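Separin (Saccharomyces cerevisiae, PDB 5U1T) cleaves the Mcd1/Scc1 subunit of cohesin at anaphase onset as a caspase-like cysteine protease, allowing chromosomes to segregate, and is held inactive by securin for most of the cell cycle. Local coordinates at residues Met729-Ile733 / Lys776-Leu780. Residues are numbered along the deposited sequence; the frame is centred on the assembly and turned at random.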
ATOM      1  N   MET A 729     -11.938   2.022  13.301  1.00 67.80           N
ATOM      2  CA  MET A 729     -10.984   1.051  12.770  1.00 68.14           C
ATOM      3  C   MET A 729     -10.498   1.414  11.360  1.00 69.97           C
ATOM      4  O   MET A 729      -9.317   1.242  11.044  1.00 67.53           O
ATOM      5  CB  MET A 729     -11.612  -0.349  12.775  1.00 66.39           C
ATOM      6  CG  MET A 729     -10.712  -1.496  12.305  1.00 73.82           C
ATOM      7  SD  MET A 729      -9.360  -1.929  13.440  1.00 86.96           S
ATOM      8  CE  MET A 729     -10.223  -1.891  15.012  1.00 84.85           C
ATOM      9  N   SER A 730     -11.393   1.946  10.531  1.00 68.49           N
ATOM     10  CA  SER A 730     -11.054   2.316   9.153  1.00 71.06           C
ATOM     11  C   SER A 730      -9.964   3.399   9.037  1.00 71.71           C
ATOM     12  O   SER A 730      -9.153   3.363   8.102  1.00 72.19           O
ATOM     13  CB  SER A 730     -12.287   2.805   8.419  1.00 66.99           C
ATOM     14  OG  SER A 730     -12.553   4.143   8.797  1.00 74.38           O
ATOM     15  N   LEU A 731      -9.979   4.359   9.962  1.00 68.42           N
ATOM     16  CA  LEU A 731      -8.958   5.393  10.046  1.00 67.45           C
ATOM     17  C   LEU A 731      -7.709   4.879  10.730  1.00 66.68           C
ATOM     18  O   LEU A 731      -6.593   5.316  10.435  1.00 68.21           O
ATOM     19  CB  LEU A 731      -9.463   6.610  10.821  1.00 72.31           C
ATOM     20  CG  LEU A 731     -10.549   7.499  10.233  1.00 73.61           C
ATOM     21  CD1 LEU A 731     -10.679   8.736  11.106  1.00 73.25           C
ATOM     22  CD2 LEU A 731     -10.212   7.856   8.798  1.00 69.74           C
ATOM     23  N   TYR A 732      -7.898   3.977  11.682  1.00 62.47           N
ATOM     24  CA  TYR A 732      -6.760   3.431  12.399  1.00 67.35           C
ATOM     25  C   TYR A 732      -5.918   2.610  11.432  1.00 68.23           C
ATOM     26  O   TYR A 732      -4.701   2.702  11.460  1.00 67.93           O
ATOM     27  CB  TYR A 732      -7.207   2.592  13.595  1.00 65.89           C
ATOM     28  CG  TYR A 732      -6.077   1.879  14.298  1.00 66.92           C
ATOM     29  CD1 TYR A 732      -4.865   2.520  14.547  1.00 63.71           C
ATOM     30  CD2 TYR A 732      -6.223   0.561  14.721  1.00 65.79           C
ATOM     31  CE1 TYR A 732      -3.823   1.860  15.193  1.00 67.79           C
ATOM     32  CE2 TYR A 732      -5.195  -0.102  15.369  1.00 67.11           C
ATOM     33  CZ  TYR A 732      -3.998   0.548  15.601  1.00 69.59           C
ATOM     34  OH  TYR A 732      -2.979  -0.123  16.237  1.00 68.90           O
ATOM     35  N   ILE A 733      -6.574   1.835  10.567  1.00 67.81           N
ATOM     36  CA  ILE A 733      -5.894   1.098   9.514  1.00 60.29           C
ATOM     37  C   ILE A 733      -5.104   2.066   8.625  1.00 66.61           C
ATOM     38  O   ILE A 733      -3.954   1.792   8.241  1.00 67.35           O
ATOM     39  CB  ILE A 733      -6.888   0.293   8.657  1.00 62.47           C
ATOM     40  CG1 ILE A 733      -7.550  -0.810   9.478  1.00 62.20           C
ATOM     41  CG2 ILE A 733      -6.198  -0.316   7.449  1.00 59.67           C
ATOM     42  CD1 ILE A 733      -6.630  -1.916   9.865  1.00 62.25           C
ATOM     43  N   LYS A 776      -5.407  -7.035  12.757  1.00 81.85           N
ATOM     44  CA  LYS A 776      -6.539  -6.271  13.220  1.00 82.75           C
ATOM     45  C   LYS A 776      -7.787  -6.954  12.704  1.00 89.20           C
ATOM     46  O   LYS A 776      -7.867  -7.335  11.550  1.00 89.68           O
ATOM     47  CB  LYS A 776      -6.501  -4.880  12.625  1.00 78.54           C
ATOM     48  CG  LYS A 776      -5.859  -3.824  13.492  1.00 72.80           C
ATOM     49  CD  LYS A 776      -4.876  -4.411  14.472  1.00 74.00           C
ATOM     50  CE  LYS A 776      -3.829  -3.390  14.846  1.00 71.70           C
ATOM     51  NZ  LYS A 776      -3.123  -3.820  16.069  1.00 82.68           N
ATOM     52  N   LYS A 777      -8.835  -7.004  13.508  1.00 96.17           N
ATOM     53  CA  LYS A 777     -10.083  -7.668  13.126  1.00 91.53           C
ATOM     54  C   LYS A 777     -10.862  -7.178  11.903  1.00 95.14           C
ATOM     55  O   LYS A 777     -11.725  -7.875  11.419  1.00102.93           O
ATOM     56  CB  LYS A 777     -11.012  -7.764  14.320  1.00 96.56           C
ATOM     57  CG  LYS A 777     -10.716  -8.967  15.196  1.00 98.05           C
ATOM     58  CD  LYS A 777     -11.231  -8.753  16.610  1.00107.48           C
ATOM     59  CE  LYS A 777     -10.141  -8.951  17.653  1.00102.17           C
ATOM     60  NZ  LYS A 777     -10.184  -7.928  18.737  1.00 93.26           N
ATOM     61  N   ASN A 778     -10.568  -5.987  11.424  1.00 96.16           N
ATOM     62  CA  ASN A 778     -11.154  -5.375  10.257  1.00 90.53           C
ATOM     63  C   ASN A 778     -11.403  -6.239   9.037  1.00 87.81           C
ATOM     64  O   ASN A 778     -10.632  -7.108   8.699  1.00 86.54           O
ATOM     65  CB  ASN A 778     -10.157  -4.311   9.814  1.00 90.09           C
ATOM     66  CG  ASN A 778     -10.747  -3.306   8.870  1.00 88.29           C
ATOM     67  OD1 ASN A 778     -10.096  -2.852   7.945  1.00 83.75           O
ATOM     68  ND2 ASN A 778     -11.998  -2.964   9.093  1.00 89.63           N
ATOM     69  N   LYS A 779     -12.476  -5.924   8.347  1.00 88.78           N
ATOM     70  CA  LYS A 779     -12.766  -6.555   7.097  1.00 84.90           C
ATOM     71  C   LYS A 779     -12.162  -5.495   6.211  1.00 83.42           C
ATOM     72  O   LYS A 779     -12.816  -4.540   5.861  1.00 81.84           O
ATOM     73  CB  LYS A 779     -14.260  -6.638   6.867  1.00 83.24           C
ATOM     74  CG  LYS A 779     -14.976  -7.561   7.827  1.00 97.37           C
ATOM     75  CD  LYS A 779     -16.471  -7.588   7.569  1.00103.56           C
ATOM     76  CE  LYS A 779     -17.187  -8.535   8.517  1.00110.69           C
ATOM     77  NZ  LYS A 779     -18.656  -8.540   8.277  1.00120.12           N
ATOM     78  N   LEU A 780     -10.895  -5.654   5.882  1.00 74.23           N
ATOM     79  CA  LEU A 780     -10.152  -4.687   5.085  1.00 64.80           C
ATOM     80  C   LEU A 780     -10.872  -4.043   3.924  1.00 57.91           C
ATOM     81  O   LEU A 780     -11.370  -4.728   3.073  1.00 60.23           O
ATOM     82  CB  LEU A 780      -8.911  -5.379   4.561  1.00 64.16           C
ATOM     83  CG  LEU A 780      -7.678  -4.540   4.331  1.00 63.23           C
ATOM     84  CD1 LEU A 780      -7.643  -3.390   5.299  1.00 65.29           C
ATOM     85  CD2 LEU A 780      -6.460  -5.405   4.499  1.00 61.04           C
TER
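Ile733 N donates to Met729 O at 2.8 Å, a bond of the first turn of helix 729-752, and this turn sets both side chains against the loop 776-780. Ile733 holds the middle. Its CG1 lies beside the backbone N (chi1 -66°) and 3.6 Å from Asn778 OD1, while the methyl CD1 runs on to Lys776 CB at 4.1 Å. The other branch, Ile733 CG2, goes to the far end of the loop and packs on Leu780 CD1 at 4.0 Å, so one residue spans three loop side chains. Cutting Ile733 back to alanine is likely to open a gap between helix and loop, where CD1 met Lys776 and CG2 met Leu780, and to strip the OD1 side of Asn778 of its aliphatic cover. Met729, with CG anti to its backbone nitrogen (chi1 -177°), runs antiparallel alongside Asn778, its CG 3.8 Å from Asn778 ND2. The chain then bends, and SD lies across the lysine chain, 4.0 Å from Lys776 CG. Further along its own chain, Lys776 meets Tyr732: CE approaches the ring obliquely, 3.6 Å from Tyr732 CE2. The ammonium group ends near the phenol, Lys776 NZ standing 3.7 Å from Tyr732 OH. Asn723 touches the same tyrosine, and Ser784 of helix 782-805 touches Ile733. The contact thus ties the start of helix 729-752 to the link between helices 756-775 and 782-805 in the helical domain. On the loop's backbone, the carbonyls of Lys776 and Leu780 accept hydrogen bonds from side chains of another protein chain, probably securin. Across the helix-loop contact, van der Waals packing does the work: lysine lends its methylenes, the asparagine amide lies against aliphatic carbons of Ile733 and Met729, and the carbonyls of Lys776 and Leu780 serve the partner chain.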